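Local coordinates for protein endonuclease NucS (PDB 2VLD) that binds single-stranded DNA and, as a homodimeric endonuclease, cleaves both 3' and 5' single-stranded extremities of branched DNA structures, at residues I6-P10 / E106-L110; H25-V29 / I54-P58; K85-M89 / R99-I104; E143-Y149 / V161-K166. The protein carries 2 engineered substitutions. All coordinates share one frame; numbering follows the deposited sequence.

How the contacts relate
Contacts 1, 2 and 3 belong to the same antiparallel sheet of the N-terminal PH-like domain, whereas contact 4 lies in the C-terminal nuclease domain, its centre about 58 Å from that of contact 1. Contacts 2 and 3 are buried; contacts 1 and 4 are only partly so. Contact 2 meets contact 1 through Val29 and Leu110, and contact 3 through Ile54 and Val102. Chemistry follows place: contact 2 is almost wholly apolar beside its backbone bonds, contact 1 adds a pair of prolines to a short strand pairing, and contact 3 sets charged side chains along a hairpin. Contact 4 is a bulged hairpin, and unlike the other three it does not touch the second subunit.

Contact 1: residues I6-P10 / E106-L110; sequences IKENP and EPYSL
Pro10 and Pro107 pass each other in opposite directions: Pro10 CD lies 3.8 Å from Pro107 CB, and Pro107 CG is 4.0 Å from Pro10 CD. The next atom of the Pro10 ring, CG, slants across Leu110 and rests 4.1 Å from Leu110 CB. Pro10 is buried, with Ile15 of helix 12-25 also packing on it. Cutting this ring back to an alanine removes CG and CD, which would probably open a gap between Pro107 and Leu110 and let the backbone after Asn9 turn more freely. Before Pro10 and after Pro107 the backbones pair as antiparallel strands. Lys7 N donates to Leu110 O over 3.2 Å, with 166° at the hydrogen and the donor nearly in line with the carbonyl bond; the return bond, Leu110 N to Lys7 O, is weak at 3.5 Å. This hydrogen-bonded pair helps join strand 4-7 to strand 106-113 in the sheet of the PH-like domain. A classic beta bulge interrupts the second strand: Tyr108 and Ser109 both face Phe32 of strand 28-40. The CB of Tyr108 points away from segment 6-10; Glu106 O lies 4.0 Å above its ring centre, and its OH is bonded to Asp51. Ser109 holds OG opposite its own backbone N (chi1 167°), which sets that oxygen 4.1 Å from Ile6 CG2, and Ile6 of the second subunit packs on Ile6 and Ser109.

Contact 2: residues H25-V29 / I54-P58; sequences HGGVV and IIIKP
Val29 O accepts the shortest polar bond of the contact, from Ile56 N at 2.8 Å with 166° at the hydrogen. Val29 N returns a bond to Ile56 O at 3.0 Å. Both donors approach in the plane of the carbonyl they meet; the pair is antiparallel and hydrogen-bonded, and links strand 28-40 to strand 50-56. The two side chains stand on one face of the sheet, with Val29 CB 4.0 Å from Ile56 CB; Leu19 and Ala22 of helix 12-25 cover Val29, while Phe62 packs on Ile56.

Val28 sends its two methyls to different partners. With CG1 opposite the backbone N (chi1 177°), that methyl reaches Ile55 CG2 at 3.9 Å, and CG2 meets Pro58 CD, also at 3.9 Å. On this face the second subunit closes in: its Ile53 packs on Val28 and its Ile55 on Ile55, which places the contact at the dimer interface. Toward the end of the pairing the Pro58 ring sits against the peptide of the turn, CG lying 3.3 Å from Gly26 O. Gly26 is where the chain leaves helix 12-25, with a positive phi of 72° that suits glycine.

Across the segments, then, polar bonding is confined to the backbone, and the side chains meet through branched aliphatic groups and a proline. Cohesion therefore rests on two strand bonds and the burial of hydrocarbon on both faces of the sheet.

Contact 3: residues K85-M89 / R99-I104; sequences KENSM and RLEVEI. Engineered in segment 85-89: Met89 (natural residue Ile).
Met89, an engineered residue present as selenomethionine, is modelled with CG over one face of the Arg99 guanidinium, 3.9 Å from Arg99 CZ. CG lies opposite its carbonyl carbon (chi1 -62°), which brings it there; the placement is uncertain because the side chain lies too close to the Asn87 amide. Ser88 contributes chiefly backbone: Val102 N donates to Ser88 O over 2.8 Å with 174° at the hydrogen, and Ser88 N answers to Val102 O at 3.0 Å. Ile104 extends the pairing through a weak bond, Ile104 N to Glu86 O at 3.4 Å. On the face carrying Met89, Glu101 crosses Asn87 at about a right angle, amide and carboxylate planes 87° apart, in a weak bond whose amide position is uncertain. It also makes a weak bond with His183 of the second subunit. An alanine at Glu101 removes the carboxylate, which would probably leave the Asn87 amide and that histidine without this acceptor. Asn87-Glu103 and Met89-Glu101 are non-hydrogen-bonded pairs either side of hydrogen-bonded Ser88-Val102, and this antiparallel alternation between strands adjacent in the chain, 87-92 and 98-104, is that of a beta hairpin in the PH-like domain.

Contact 4: residues E143-Y149 / V161-K166; sequences EGFKPIY and VMGVDK
Met162 O accepts two backbone bonds, from Ile148 N at 2.8 Å and Tyr149 N at 2.9 Å, both donors in the carbonyl plane. Two consecutive residues thus face one across the hairpin, a classic beta bulge that shifts the register by one between Pro147 and Tyr149. Beyond it the Tyr149 and selenomethionine Met162 side chains run side by side in the same direction, Tyr149 CE1 being 3.7 Å from Met162 CE. Ile148 CG2 sits 3.5 Å above the centre of the Tyr149 ring. Before the bulge, Lys146 and Val164 form a hydrogen-bonded pair, with Lys146 N 2.8 Å from Val164 O. Between these pairs Gly163 lies 4.1 Å from Pro147, CA to CA; a side chain there would run into Lys146 O and the Phe145 ring. Val161 CG1 meets Pro147 CB at 3.9 Å and approaches the edge of the Phe145 ring, against helix 127-136, whose Phe135 packs on Pro147 and Val161. The hairpin forms one edge of the PDDEXK-type domain's mixed sheet, strand 146-154 being outermost within the chain. Because Pro147 occupies a non-hydrogen-bonded position, its missing N-H costs no bond between these strands, and the doubly used Met162 carbonyl keeps them joined through the bulge.

Contact 1: residues I6-P10 / E106-L110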
loop_
_atom_site.group_PDB
_atom_site.type_symbol
_atom_site.label_atom_id
_atom_site.label_comp_id
_atom_site.label_asym_id
_atom_site.label_seq_id
_atom_site.Cartn_x
_atom_site.Cartn_y
_atom_site.Cartn_z
ATOM N N ILE A 6 -13.151 0.124 14.542
ATOM C CA ILE A 6 -13.632 1.003 13.494
ATOM C C ILE A 6 -14.459 2.142 14.074
ATOM O O ILE A 6 -15.162 1.967 15.072
ATOM C CB ILE A 6 -14.505 0.225 12.499
ATOM C CG1 ILE A 6 -13.661 -0.785 11.729
ATOM C CG2 ILE A 6 -15.234 1.176 11.549
ATOM C CD1 ILE A 6 -14.460 -1.845 11.012
ATOM N N LYS A 7 -14.355 3.311 13.446
ATOM C CA LYS A 7 -15.284 4.399 13.685
ATOM C C LYS A 7 -15.795 4.842 12.314
ATOM O O LYS A 7 -15.038 5.422 11.533
ATOM C CB LYS A 7 -14.591 5.540 14.434
ATOM C CG LYS A 7 -15.362 6.086 15.646
ATOM C CD LYS A 7 -15.280 5.136 16.857
ATOM C CE LYS A 7 -15.325 5.878 18.199
ATOM N NZ LYS A 7 -16.668 6.430 18.537
ATOM N N GLU A 8 -17.069 4.542 12.020
ATOM C CA GLU A 8 -17.638 4.743 10.667
ATOM C C GLU A 8 -17.770 6.219 10.288
ATOM O O GLU A 8 -18.217 6.562 9.190
ATOM C CB GLU A 8 -18.968 3.994 10.462
ATOM C CG GLU A 8 -19.254 3.697 8.972
ATOM C CD GLU A 8 -20.526 2.896 8.725
ATOM O OE1 GLU A 8 -21.621 3.367 9.120
ATOM O OE2 GLU A 8 -20.432 1.799 8.114
ATOM N N ASN A 9 -17.392 7.072 11.230
ATOM C CA ASN A 9 -17.059 8.465 10.990
ATOM C C ASN A 9 -16.401 8.913 12.282
ATOM O O ASN A 9 -16.914 8.612 13.360
ATOM C CB ASN A 9 -18.295 9.312 10.686
ATOM C CG ASN A 9 -17.948 10.648 10.053
ATOM O OD1 ASN A 9 -17.375 11.530 10.697
ATOM N ND2 ASN A 9 -18.302 10.806 8.783
ATOM N N PRO A 10 -15.210 9.516 12.199
ATOM C CA PRO A 10 -14.588 10.127 13.362
ATOM C C PRO A 10 -14.553 11.663 13.370
ATOM O O PRO A 10 -14.424 12.298 12.321
ATOM C CB PRO A 10 -13.161 9.580 13.278
ATOM C CG PRO A 10 -12.967 9.225 11.771
ATOM C CD PRO A 10 -14.276 9.486 11.068
ATOM N N GLU A 106 -12.681 15.324 4.934
ATOM C CA GLU A 106 -13.868 14.554 5.205
ATOM C C GLU A 106 -13.394 13.132 5.508
ATOM O O GLU A 106 -13.043 12.385 4.591
ATOM C CB GLU A 106 -14.774 14.611 3.970
ATOM C CG GLU A 106 -15.867 13.558 3.886
ATOM C CD GLU A 106 -17.118 13.908 4.667
ATOM O OE1 GLU A 106 -17.230 15.054 5.155
ATOM O OE2 GLU A 106 -17.998 13.027 4.786
ATOM N N PRO A 107 -13.334 12.769 6.804
ATOM C CA PRO A 107 -12.877 11.424 7.148
ATOM C C PRO A 107 -14.024 10.419 7.107
ATOM O O PRO A 107 -14.868 10.410 8.004
ATOM C CB PRO A 107 -12.333 11.591 8.573
ATOM C CG PRO A 107 -13.027 12.814 9.130
ATOM C CD PRO A 107 -13.672 13.567 7.999
ATOM N N TYR A 108 -14.060 9.588 6.067
ATOM C CA TYR A 108 -15.143 8.621 5.914
ATOM C C TYR A 108 -15.073 7.520 6.956
ATOM O O TYR A 108 -16.096 7.005 7.388
ATOM C CB TYR A 108 -15.134 7.993 4.529
ATOM C CG TYR A 108 -15.251 8.976 3.388
ATOM C CD1 TYR A 108 -14.208 9.124 2.474
ATOM C CD2 TYR A 108 -16.404 9.744 3.206
ATOM C CE1 TYR A 108 -14.309 10.004 1.408
ATOM C CE2 TYR A 108 -16.510 10.632 2.143
ATOM C CZ TYR A 108 -15.455 10.758 1.253
ATOM O OH TYR A 108 -15.531 11.627 0.196
ATOM N N SER A 109 -13.863 7.158 7.353
ATOM C CA SER A 109 -13.668 6.107 8.344
ATOM C C SER A 109 -12.210 5.948 8.706
ATOM O O SER A 109 -11.324 6.216 7.899
ATOM C CB SER A 109 -14.194 4.757 7.844
ATOM O OG SER A 109 -13.737 3.708 8.682
ATOM N N LEU A 110 -11.986 5.489 9.925
ATOM C CA LEU A 110 -10.671 5.159 10.407
ATOM C C LEU A 110 -10.744 3.751 10.981
ATOM O O LEU A 110 -11.708 3.398 11.652
ATOM C CB LEU A 110 -10.239 6.174 11.470
ATOM C CG LEU A 110 -8.831 6.115 12.067
ATOM C CD1 LEU A 110 -8.479 7.432 12.745
ATOM C CD2 LEU A 110 -8.694 4.953 13.049
#

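Contact 2: residues H25-V29 / I54-P58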
loop_
_atom_site.group_PDB
_atom_site.type_symbol
_atom_site.label_atom_id
_atom_site.label_comp_id
_atom_site.label_asym_id
_atom_site.label_seq_id
_atom_site.Cartn_x
_atom_site.Cartn_y
_atom_site.Cartn_z
ATOM N N HIS A 25 -0.787 0.414 21.536
ATOM C CA HIS A 25 -0.819 -1.022 21.348
ATOM C C HIS A 25 0.001 -1.487 20.141
ATOM O O HIS A 25 0.160 -2.685 19.910
ATOM C CB HIS A 25 -2.270 -1.498 21.289
ATOM C CG HIS A 25 -3.036 -1.245 22.554
ATOM N ND1 HIS A 25 -2.832 -1.973 23.707
ATOM C CD2 HIS A 25 -3.999 -0.340 22.848
ATOM C CE1 HIS A 25 -3.642 -1.531 24.654
ATOM N NE2 HIS A 25 -4.361 -0.540 24.158
ATOM N N GLY A 26 0.546 -0.532 19.392
ATOM C CA GLY A 26 1.364 -0.835 18.224
ATOM C C GLY A 26 0.555 -1.370 17.055
ATOM O O GLY A 26 0.962 -2.325 16.397
ATOM N N GLY A 27 -0.594 -0.758 16.796
ATOM C CA GLY A 27 -1.441 -1.174 15.683
ATOM C C GLY A 27 -1.221 -0.368 14.417
ATOM O O GLY A 27 -0.495 0.628 14.416
ATOM N N VAL A 28 -1.849 -0.819 13.334
ATOM C CA VAL A 28 -1.808 -0.134 12.040
ATOM C C VAL A 28 -3.070 0.709 11.906
ATOM O O VAL A 28 -4.184 0.204 12.121
ATOM C CB VAL A 28 -1.710 -1.129 10.852
ATOM C CG1 VAL A 28 -1.731 -0.395 9.507
ATOM C CG2 VAL A 28 -0.461 -1.976 10.964
ATOM N N VAL A 29 -2.884 1.993 11.572
ATOM C CA VAL A 29 -3.997 2.901 11.260
ATOM C C VAL A 29 -4.246 2.924 9.756
ATOM O O VAL A 29 -3.310 3.115 8.978
ATOM C CB VAL A 29 -3.719 4.347 11.734
ATOM C CG1 VAL A 29 -4.989 5.196 11.678
ATOM C CG2 VAL A 29 -3.144 4.354 13.146
ATOM N N ILE A 54 -4.958 5.907 3.563
ATOM C CA ILE A 54 -3.738 6.323 4.226
ATOM C C ILE A 54 -3.386 5.285 5.286
ATOM O O ILE A 54 -4.206 5.006 6.182
ATOM C CB ILE A 54 -3.922 7.705 4.911
ATOM C CG1 ILE A 54 -4.133 8.814 3.877
ATOM C CG2 ILE A 54 -2.719 8.049 5.774
ATOM C CD1 ILE A 54 -5.561 9.225 3.698
ATOM N N ILE A 55 -2.171 4.739 5.206
ATOM C CA ILE A 55 -1.748 3.642 6.067
ATOM C C ILE A 55 -0.572 4.087 6.937
ATOM O O ILE A 55 0.439 4.567 6.431
ATOM C CB ILE A 55 -1.406 2.385 5.225
ATOM C CG1 ILE A 55 -2.661 1.883 4.508
ATOM C CG2 ILE A 55 -0.852 1.276 6.090
ATOM C CD1 ILE A 55 -2.423 0.795 3.477
ATOM N N ILE A 56 -0.723 3.953 8.246
ATOM C CA ILE A 56 0.304 4.375 9.169
ATOM C C ILE A 56 0.694 3.147 9.971
ATOM O O ILE A 56 -0.126 2.558 10.682
ATOM C CB ILE A 56 -0.193 5.500 10.124
ATOM C CG1 ILE A 56 -0.827 6.655 9.331
ATOM C CG2 ILE A 56 0.939 5.991 11.015
ATOM C CD1 ILE A 56 -1.621 7.643 10.188
ATOM N N LYS A 57 1.948 2.748 9.839
ATOM C CA LYS A 57 2.430 1.562 10.514
ATOM C C LYS A 57 3.199 1.949 11.752
ATOM O O LYS A 57 3.772 3.041 11.809
ATOM C CB LYS A 57 3.324 0.758 9.585
ATOM C CG LYS A 57 2.635 0.345 8.329
ATOM C CD LYS A 57 3.387 -0.735 7.623
ATOM C CE LYS A 57 2.617 -1.129 6.372
ATOM N NZ LYS A 57 3.438 -2.023 5.501
ATOM N N PRO A 58 3.230 1.045 12.747
ATOM C CA PRO A 58 3.881 1.263 14.040
ATOM C C PRO A 58 5.328 1.761 13.933
ATOM O O PRO A 58 5.755 2.589 14.741
ATOM C CB PRO A 58 3.841 -0.123 14.669
ATOM C CG PRO A 58 2.628 -0.732 14.100
ATOM C CD PRO A 58 2.609 -0.291 12.678
#

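Contact 3: residues K85-M89 / R99-I104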
loop_
_atom_site.group_PDB
_atom_site.type_symbol
_atom_site.label_atom_id
_atom_site.label_comp_id
_atom_site.label_asym_id
_atom_site.label_seq_id
_atom_site.Cartn_x
_atom_site.Cartn_y
_atom_site.Cartn_z
ATOM N N LYS A 85 -3.439 17.446 14.062
ATOM C CA LYS A 85 -4.009 18.779 14.380
ATOM C C LYS A 85 -5.136 19.252 13.410
ATOM O O LYS A 85 -5.346 20.459 13.238
ATOM C CB LYS A 85 -2.888 19.831 14.403
ATOM C CG LYS A 85 -3.180 21.046 15.285
ATOM C CD LYS A 85 -2.614 22.344 14.702
ATOM C CE LYS A 85 -2.956 23.529 15.615
ATOM N NZ LYS A 85 -2.685 24.855 14.990
ATOM N N GLU A 86 -5.876 18.305 12.819
ATOM C CA GLU A 86 -6.748 18.522 11.626
ATOM C C GLU A 86 -6.034 18.047 10.331
ATOM O O GLU A 86 -6.635 17.880 9.258
ATOM C CB GLU A 86 -7.259 19.973 11.529
ATOM C CG GLU A 86 -7.676 20.461 10.131
ATOM C CD GLU A 86 -8.796 19.636 9.488
ATOM O OE1 GLU A 86 -9.282 18.658 10.105
ATOM O OE2 GLU A 86 -9.176 19.970 8.344
ATOM N N ASN A 87 -4.737 17.822 10.461
ATOM C CA ASN A 87 -3.971 17.166 9.437
ATOM C C ASN A 87 -3.177 16.047 10.105
ATOM O O ASN A 87 -2.864 16.132 11.296
ATOM C CB ASN A 87 -3.056 18.177 8.734
ATOM C CG ASN A 87 -1.734 18.420 9.487
ATOM O OD1 ASN A 87 -1.622 18.159 10.689
ATOM N ND2 ASN A 87 -0.729 18.926 8.774
ATOM N N SER A 88 -2.893 14.982 9.369
ATOM C CA SER A 88 -1.871 14.052 9.811
ATOM C C SER A 88 -0.608 14.457 9.067
ATOM O O SER A 88 -0.639 14.626 7.841
ATOM C CB SER A 88 -2.260 12.605 9.519
ATOM O OG SER A 88 -3.441 12.257 10.213
HETATM N N MSE A 89 0.478 14.662 9.810
HETATM C CA MSE A 89 1.784 14.901 9.221
HETATM C C MSE A 89 2.741 13.785 9.581
HETATM O O MSE A 89 2.763 13.296 10.712
HETATM C CB MSE A 89 2.404 16.213 9.706
HETATM C CG MSE A 89 1.659 17.490 9.369
HETATM SE SE MSE A 89 1.005 18.397 10.977
HETATM C CE MSE A 89 2.464 19.648 11.413
ATOM N N ARG A 99 8.418 16.502 4.738
ATOM C CA ARG A 99 7.109 16.665 5.350
ATOM C C ARG A 99 6.000 16.177 4.442
ATOM O O ARG A 99 5.808 16.703 3.353
ATOM C CB ARG A 99 6.850 18.133 5.719
ATOM C CG ARG A 99 5.946 18.303 6.932
ATOM C CD ARG A 99 5.674 19.768 7.248
ATOM N NE ARG A 99 4.399 20.172 6.671
ATOM C CZ ARG A 99 3.310 20.446 7.377
ATOM N NH1 ARG A 99 3.336 20.393 8.699
ATOM N NH2 ARG A 99 2.194 20.785 6.760
ATOM N N LEU A 100 5.260 15.179 4.904
ATOM C CA LEU A 100 4.098 14.742 4.186
ATOM C C LEU A 100 2.857 15.004 5.018
ATOM O O LEU A 100 2.717 14.476 6.112
ATOM C CB LEU A 100 4.218 13.258 3.813
ATOM C CG LEU A 100 3.145 12.673 2.890
ATOM C CD1 LEU A 100 3.111 13.448 1.609
ATOM C CD2 LEU A 100 3.429 11.218 2.613
ATOM N N GLU A 101 1.952 15.810 4.479
ATOM C CA GLU A 101 0.724 16.172 5.179
ATOM C C GLU A 101 -0.538 15.709 4.457
ATOM O O GLU A 101 -0.688 15.871 3.250
ATOM C CB GLU A 101 0.666 17.683 5.420
ATOM C CG GLU A 101 -0.728 18.222 5.666
ATOM C CD GLU A 101 -0.761 19.722 5.898
ATOM O OE1 GLU A 101 0.192 20.415 5.496
ATOM O OE2 GLU A 101 -1.745 20.209 6.486
ATOM N N VAL A 102 -1.442 15.127 5.223
ATOM C CA VAL A 102 -2.760 14.800 4.736
ATOM C C VAL A 102 -3.689 15.773 5.429
ATOM O O VAL A 102 -3.976 15.615 6.614
ATOM C CB VAL A 102 -3.151 13.341 5.100
ATOM C CG1 VAL A 102 -4.600 13.066 4.753
ATOM C CG2 VAL A 102 -2.251 12.360 4.377
ATOM N N GLU A 103 -4.142 16.801 4.720
ATOM C CA GLU A 103 -5.152 17.665 5.318
ATOM C C GLU A 103 -6.506 17.028 5.090
ATOM O O GLU A 103 -6.986 16.946 3.967
ATOM C CB GLU A 103 -5.065 19.129 4.842
ATOM C CG GLU A 103 -5.997 19.546 3.721
ATOM C CD GLU A 103 -5.957 21.043 3.465
ATOM O OE1 GLU A 103 -5.252 21.473 2.522
ATOM O OE2 GLU A 103 -6.619 21.796 4.214
ATOM N N ILE A 104 -7.086 16.531 6.168
ATOM C CA ILE A 104 -8.341 15.805 6.098
ATOM C C ILE A 104 -9.483 16.768 5.845
ATOM O O ILE A 104 -9.670 17.729 6.583
ATOM C CB ILE A 104 -8.604 15.015 7.392
ATOM C CG1 ILE A 104 -7.404 14.109 7.697
ATOM C CG2 ILE A 104 -9.928 14.257 7.287
ATOM C CD1 ILE A 104 -7.661 13.074 8.753
#

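Contact 4: residues E143-Y149 / V161-K166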
loop_
_atom_site.group_PDB
_atom_site.type_symbol
_atom_site.label_atom_id
_atom_site.label_comp_id
_atom_site.label_asym_id
_atom_site.label_seq_id
_atom_site.Cartn_x
_atom_site.Cartn_y
_atom_site.Cartn_z
ATOM N N GLU A 143 9.050 -47.613 -8.194
ATOM C CA GLU A 143 9.915 -48.407 -9.035
ATOM C C GLU A 143 9.878 -47.840 -10.464
ATOM O O GLU A 143 8.809 -47.737 -11.078
ATOM C CB GLU A 143 9.450 -49.872 -8.967
ATOM C CG GLU A 143 9.891 -50.774 -10.100
ATOM C CD GLU A 143 11.384 -50.965 -10.143
ATOM O OE1 GLU A 143 12.030 -50.939 -9.064
ATOM O OE2 GLU A 143 11.906 -51.144 -11.266
ATOM N N GLY A 144 11.042 -47.442 -10.970
ATOM C CA GLY A 144 11.149 -46.948 -12.337
ATOM C C GLY A 144 10.488 -45.600 -12.579
ATOM O O GLY A 144 9.929 -45.351 -13.659
ATOM N N PHE A 145 10.537 -44.737 -11.567
ATOM C CA PHE A 145 10.141 -43.354 -11.727
ATOM C C PHE A 145 11.378 -42.563 -12.123
ATOM O O PHE A 145 12.431 -42.709 -11.514
ATOM C CB PHE A 145 9.546 -42.829 -10.427
ATOM C CG PHE A 145 9.471 -41.333 -10.343
ATOM C CD1 PHE A 145 8.617 -40.613 -11.179
ATOM C CD2 PHE A 145 10.240 -40.641 -9.413
ATOM C CE1 PHE A 145 8.542 -39.229 -11.104
ATOM C CE2 PHE A 145 10.166 -39.255 -9.327
ATOM C CZ PHE A 145 9.314 -38.551 -10.173
ATOM N N LYS A 146 11.257 -41.750 -13.164
ATOM C CA LYS A 146 12.364 -40.906 -13.602
ATOM C C LYS A 146 12.048 -39.430 -13.317
ATOM O O LYS A 146 11.206 -38.821 -13.993
ATOM C CB LYS A 146 12.663 -41.132 -15.094
ATOM C CG LYS A 146 13.051 -42.574 -15.469
ATOM C CD LYS A 146 14.545 -42.864 -15.288
ATOM C CE LYS A 146 14.840 -44.356 -15.246
ATOM N NZ LYS A 146 14.596 -44.939 -13.895
ATOM N N PRO A 147 12.697 -38.856 -12.294
ATOM C CA PRO A 147 12.491 -37.422 -12.085
ATOM C C PRO A 147 13.312 -36.626 -13.096
ATOM O O PRO A 147 14.455 -36.965 -13.362
ATOM C CB PRO A 147 12.972 -37.201 -10.646
ATOM C CG PRO A 147 13.925 -38.348 -10.363
ATOM C CD PRO A 147 13.610 -39.465 -11.305
ATOM N N ILE A 148 12.722 -35.592 -13.676
ATOM C CA ILE A 148 13.368 -34.879 -14.765
ATOM C C ILE A 148 13.616 -33.414 -14.445
ATOM O O ILE A 148 14.738 -32.923 -14.590
ATOM C CB ILE A 148 12.559 -35.011 -16.085
ATOM C CG1 ILE A 148 12.290 -36.489 -16.403
ATOM C CG2 ILE A 148 13.300 -34.354 -17.234
ATOM C CD1 ILE A 148 11.489 -36.724 -17.673
ATOM N N TYR A 149 12.568 -32.724 -14.002
ATOM C CA TYR A 149 12.614 -31.272 -13.837
ATOM C C TYR A 149 12.400 -30.869 -12.395
ATOM O O TYR A 149 11.699 -31.548 -11.672
ATOM C CB TYR A 149 11.538 -30.598 -14.690
ATOM C CG TYR A 149 11.528 -30.973 -16.146
ATOM C CD1 TYR A 149 10.602 -31.884 -16.635
ATOM C CD2 TYR A 149 12.426 -30.397 -17.042
ATOM C CE1 TYR A 149 10.564 -32.224 -17.987
ATOM C CE2 TYR A 149 12.406 -30.730 -18.388
ATOM C CZ TYR A 149 11.474 -31.649 -18.850
ATOM O OH TYR A 149 11.453 -31.995 -20.169
ATOM N N VAL A 161 8.769 -31.123 -8.423
ATOM C CA VAL A 161 9.462 -32.064 -9.291
ATOM C C VAL A 161 8.471 -32.595 -10.352
ATOM O O VAL A 161 7.303 -32.859 -10.056
ATOM C CB VAL A 161 10.024 -33.236 -8.492
ATOM C CG1 VAL A 161 10.568 -34.322 -9.428
ATOM C CG2 VAL A 161 11.111 -32.758 -7.543
HETATM N N MSE A 162 8.940 -32.720 -11.589
HETATM C CA MSE A 162 8.165 -33.354 -12.647
HETATM C C MSE A 162 9.019 -34.443 -13.258
HETATM O O MSE A 162 10.236 -34.275 -13.430
HETATM C CB MSE A 162 7.726 -32.350 -13.707
HETATM C CG MSE A 162 6.808 -32.933 -14.756
HETATM SE SE MSE A 162 6.060 -31.533 -15.914
HETATM C CE MSE A 162 6.870 -31.994 -17.624
ATOM N N GLY A 163 8.375 -35.565 -13.552
ATOM C CA GLY A 163 9.047 -36.693 -14.151
ATOM C C GLY A 163 8.127 -37.548 -14.984
ATOM O O GLY A 163 7.036 -37.129 -15.379
ATOM N N VAL A 164 8.586 -38.764 -15.238
ATOM C CA VAL A 164 7.861 -39.713 -16.048
ATOM C C VAL A 164 7.953 -41.051 -15.319
ATOM O O VAL A 164 9.002 -41.372 -14.739
ATOM C CB VAL A 164 8.448 -39.728 -17.484
ATOM C CG1 VAL A 164 9.430 -40.888 -17.705
ATOM C CG2 VAL A 164 7.335 -39.740 -18.516
ATOM N N ASP A 165 6.857 -41.807 -15.293
ATOM C CA ASP A 165 6.863 -43.114 -14.618
ATOM C C ASP A 165 7.234 -44.273 -15.554
ATOM O O ASP A 165 7.526 -44.055 -16.729
ATOM C CB ASP A 165 5.523 -43.386 -13.907
ATOM C CG ASP A 165 4.362 -43.601 -14.874
ATOM O OD1 ASP A 165 4.590 -43.642 -16.099
ATOM O OD2 ASP A 165 3.209 -43.731 -14.408
ATOM N N LYS A 166 7.217 -45.490 -15.004
ATOM C CA LYS A 166 7.407 -46.752 -15.736
ATOM C C LYS A 166 6.734 -46.790 -17.122
ATOM O O LYS A 166 7.374 -47.130 -18.125
ATOM C CB LYS A 166 6.873 -47.906 -14.869
ATOM C CG LYS A 166 7.220 -49.301 -15.358
ATOM C CD LYS A 166 6.444 -50.393 -14.614
ATOM C CE LYS A 166 6.689 -51.757 -15.295
ATOM N NZ LYS A 166 6.397 -52.904 -14.391
#